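Local coordinates for protein (glyceraldehyde 3-phosphate dehydrogenase) (Sulfolobus solfataricus, PDB 1B7G) that oxidises and phosphorylates glyceraldehyde 3-phosphate to 1,3-bisphosphoglycerate in glycolysis, using NADP in preference to NAD, at residues A[216-221]-A[297-302]. The protein carries 1 engineered substitution. Residues are numbered along the deposited sequence; the frame is centred on the assembly and turned at random.
Sequences TLMHMH and AVHQES
His219 and Val298 form an antiparallel hydrogen-bonded pair, evidenced by His219 N to Val298 O at 3.0 Å and Val298 N to His219 O at 2.8 Å. The first bond lies in the carbonyl plane; the second donor sits above its carbonyl plane. This pairing, where strand 219-227 starts and strand 291-298 ends, begins the tightly packed part. On the face of Met220 and Ala297, the Met218 chain, extended beyond CG, carries SD to 3.8 Å from Ala297 CB, and Met279 of strand 278-288 touches both residues. On the other face His221 NE2 meets Val298 CG2 while bonding to Asn140. Gln300 packs as closely, its CB 3.4 Å from His219 NE2. With CG between backbone N and carbonyl carbon (chi1 66°) and a second bend at chi2, its amide folds back: OE1 lies above one His219 ring face near the rim, planes 68° apart, and NE2 bonds Leu217 O at 3.3 Å from above the carbonyl plane. NE2 also hydrogen-bonds Asp170 OD1. An alanine at Gln300 would remove the amide and is likely to leave Leu217 O and Asp170 without this donor and that ring face less covered. The looser side is at Thr216 and Leu217, partly exposed, whose side chains do not touch 297-302. His219 belongs to the catalytic site with Cys139, and its ND1 is bonded to Arg167 N; the contact is consistent with an imidazole whose rotation is restrained beside Gln300, a probable NAD-binding residue.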
ATOM      1  N   THR A 216     -11.134  -4.998  -3.050  1.00 23.57           N
ATOM      2  CA  THR A 216      -9.880  -5.726  -3.209  1.00 24.48           C
ATOM      3  C   THR A 216      -9.064  -5.827  -1.909  1.00 21.01           C
ATOM      4  O   THR A 216      -8.136  -6.632  -1.858  1.00 23.03           O
ATOM      5  CB  THR A 216      -8.911  -5.040  -4.241  1.00 21.92           C
ATOM      6  OG1 THR A 216      -8.696  -3.702  -3.786  1.00 24.71           O
ATOM      7  CG2 THR A 216      -9.553  -4.959  -5.625  1.00 18.62           C
ATOM      8  N   LEU A 217      -9.420  -5.069  -0.906  1.00 20.82           N
ATOM      9  CA  LEU A 217      -8.537  -4.904   0.239  1.00 25.94           C
ATOM     10  C   LEU A 217      -8.550  -6.007   1.270  1.00 28.36           C
ATOM     11  O   LEU A 217      -7.486  -6.458   1.690  1.00 27.33           O
ATOM     12  CB  LEU A 217      -8.847  -3.549   0.882  1.00 26.14           C
ATOM     13  CG  LEU A 217      -8.803  -2.352  -0.099  1.00 30.81           C
ATOM     14  CD1 LEU A 217      -8.927  -1.035   0.654  1.00 17.96           C
ATOM     15  CD2 LEU A 217      -7.486  -2.377  -0.888  1.00 30.49           C
ATOM     16  N   MET A 218      -9.711  -6.375   1.784  1.00 22.27           N
ATOM     17  CA  MET A 218      -9.826  -7.283   2.927  1.00 20.99           C
ATOM     18  C   MET A 218     -11.191  -7.982   2.876  1.00 25.01           C
ATOM     19  O   MET A 218     -12.144  -7.365   2.367  1.00 23.98           O
ATOM     20  CB  MET A 218      -9.868  -6.427   4.206  1.00 25.84           C
ATOM     21  CG  MET A 218      -8.519  -5.936   4.716  1.00 22.17           C
ATOM     22  SD  MET A 218      -8.630  -4.956   6.194  1.00 20.68           S
ATOM     23  CE  MET A 218      -6.986  -4.176   6.174  1.00 21.55           C
ATOM     24  N   HIS A 219     -11.241  -9.121   3.523  1.00 21.08           N
ATOM     25  CA  HIS A 219     -12.474  -9.822   3.784  1.00 21.82           C
ATOM     26  C   HIS A 219     -13.060  -9.286   5.085  1.00 23.57           C
ATOM     27  O   HIS A 219     -12.311  -8.716   5.886  1.00 19.58           O
ATOM     28  CB  HIS A 219     -12.196 -11.308   4.040  1.00 20.08           C
ATOM     29  CG  HIS A 219     -11.493 -12.043   2.960  1.00 22.82           C
ATOM     30  ND1 HIS A 219     -11.936 -12.115   1.671  1.00 24.00           N
ATOM     31  CD2 HIS A 219     -10.346 -12.780   2.985  1.00 25.18           C
ATOM     32  CE1 HIS A 219     -11.157 -12.872   0.944  1.00 22.15           C
ATOM     33  NE2 HIS A 219     -10.163 -13.308   1.750  1.00 24.37           N
ATOM     34  N   MET A 220     -14.330  -9.624   5.339  1.00 17.88           N
ATOM     35  CA  MET A 220     -14.957  -9.372   6.596  1.00 21.22           C
ATOM     36  C   MET A 220     -15.795 -10.569   7.038  1.00 22.73           C
ATOM     37  O   MET A 220     -16.427 -11.278   6.251  1.00 21.98           O
ATOM     38  CB  MET A 220     -15.821  -8.100   6.737  1.00 23.64           C
ATOM     39  CG  MET A 220     -14.988  -6.858   7.061  1.00 23.15           C
ATOM     40  SD  MET A 220     -15.950  -5.402   7.412  1.00 21.17           S
ATOM     41  CE  MET A 220     -16.455  -5.777   9.123  1.00 24.74           C
ATOM     42  N   HIS A 221     -15.783 -10.785   8.378  1.00 23.80           N
ATOM     43  CA  HIS A 221     -16.596 -11.849   8.953  1.00 25.84           C
ATOM     44  C   HIS A 221     -17.645 -11.286   9.925  1.00 18.25           C
ATOM     45  O   HIS A 221     -17.431 -10.375  10.652  1.00 21.59           O
ATOM     46  CB  HIS A 221     -15.817 -12.923   9.744  1.00 19.60           C
ATOM     47  CG  HIS A 221     -14.805 -13.672   8.917  1.00 19.93           C
ATOM     48  ND1 HIS A 221     -14.397 -14.961   9.263  1.00 24.93           N
ATOM     49  CD2 HIS A 221     -14.135 -13.341   7.812  1.00 24.25           C
ATOM     50  CE1 HIS A 221     -13.509 -15.361   8.321  1.00 20.56           C
ATOM     51  NE2 HIS A 221     -13.329 -14.389   7.477  1.00 24.88           N
ATOM     52  N   ALA A 297     -12.320  -7.750  10.364  1.00 19.08           N
ATOM     53  CA  ALA A 297     -11.713  -7.747   9.042  1.00 20.45           C
ATOM     54  C   ALA A 297     -10.560  -8.733   8.955  1.00 24.57           C
ATOM     55  O   ALA A 297      -9.894  -9.023   9.975  1.00 27.43           O
ATOM     56  CB  ALA A 297     -11.213  -6.343   8.648  1.00 16.00           C
ATOM     57  N   VAL A 298     -10.266  -9.250   7.772  1.00 18.69           N
ATOM     58  CA  VAL A 298      -9.152 -10.171   7.568  1.00 20.31           C
ATOM     59  C   VAL A 298      -8.310  -9.693   6.369  1.00 28.45           C
ATOM     60  O   VAL A 298      -8.849  -9.527   5.281  1.00 20.07           O
ATOM     61  CB  VAL A 298      -9.626 -11.596   7.277  1.00 24.83           C
ATOM     62  CG1 VAL A 298      -8.479 -12.555   7.027  1.00 25.98           C
ATOM     63  CG2 VAL A 298     -10.521 -12.151   8.424  1.00 16.76           C
ATOM     64  N   HIS A 299      -7.030  -9.421   6.585  1.00 21.01           N
ATOM     65  CA  HIS A 299      -6.153  -9.051   5.464  1.00 24.68           C
ATOM     66  C   HIS A 299      -5.619 -10.323   4.847  1.00 26.56           C
ATOM     67  O   HIS A 299      -4.646 -10.935   5.349  1.00 24.61           O
ATOM     68  CB  HIS A 299      -5.027  -8.100   5.871  1.00 25.75           C
ATOM     69  CG  HIS A 299      -4.171  -7.718   4.676  1.00 31.00           C
ATOM     70  ND1 HIS A 299      -2.803  -7.645   4.732  1.00 30.14           N
ATOM     71  CD2 HIS A 299      -4.492  -7.437   3.402  1.00 25.97           C
ATOM     72  CE1 HIS A 299      -2.312  -7.339   3.553  1.00 25.14           C
ATOM     73  NE2 HIS A 299      -3.334  -7.179   2.718  1.00 31.20           N
ATOM     74  N   GLN A 300      -6.212 -10.716   3.726  1.00 21.71           N
ATOM     75  CA  GLN A 300      -5.947 -12.011   3.132  1.00 26.58           C
ATOM     76  C   GLN A 300      -4.541 -12.138   2.560  1.00 27.08           C
ATOM     77  O   GLN A 300      -4.084 -13.268   2.408  1.00 21.66           O
ATOM     78  CB  GLN A 300      -6.919 -12.459   2.037  1.00 26.31           C
ATOM     79  CG  GLN A 300      -6.866 -11.606   0.769  1.00 20.31           C
ATOM     80  CD  GLN A 300      -7.295 -10.188   0.980  1.00 24.19           C
ATOM     81  OE1 GLN A 300      -8.076  -9.824   1.886  1.00 21.78           O
ATOM     82  NE2 GLN A 300      -6.792  -9.269   0.150  1.00 26.56           N
ATOM     83  N   GLU A 301      -3.906 -11.018   2.221  1.00 25.41           N
ATOM     84  CA  GLU A 301      -2.550 -11.202   1.665  1.00 30.93           C
ATOM     85  C   GLU A 301      -1.535 -11.676   2.713  1.00 24.24           C
ATOM     86  O   GLU A 301      -0.506 -12.239   2.319  1.00 25.02           O
ATOM     87  CB  GLU A 301      -2.086  -9.874   1.065  1.00 22.86           C
ATOM     88  CG  GLU A 301      -2.961  -9.462  -0.158  1.00 25.17           C
ATOM     89  CD  GLU A 301      -2.475  -8.058  -0.605  1.00 24.85           C
ATOM     90  OE1 GLU A 301      -2.656  -7.098   0.167  1.00 27.95           O
ATOM     91  OE2 GLU A 301      -1.886  -7.969  -1.679  1.00 28.84           O
ATOM     92  N   SER A 302      -1.788 -11.416   3.971  1.00 27.60           N
ATOM     93  CA  SER A 302      -0.797 -11.708   5.004  1.00 27.16           C
ATOM     94  C   SER A 302      -1.192 -12.549   6.191  1.00 29.74           C
ATOM     95  O   SER A 302      -0.257 -12.923   6.941  1.00 22.17           O
ATOM     96  CB  SER A 302      -0.308 -10.349   5.531  1.00 26.16           C
ATOM     97  OG  SER A 302      -1.262  -9.643   6.260  1.00 27.38           O
TER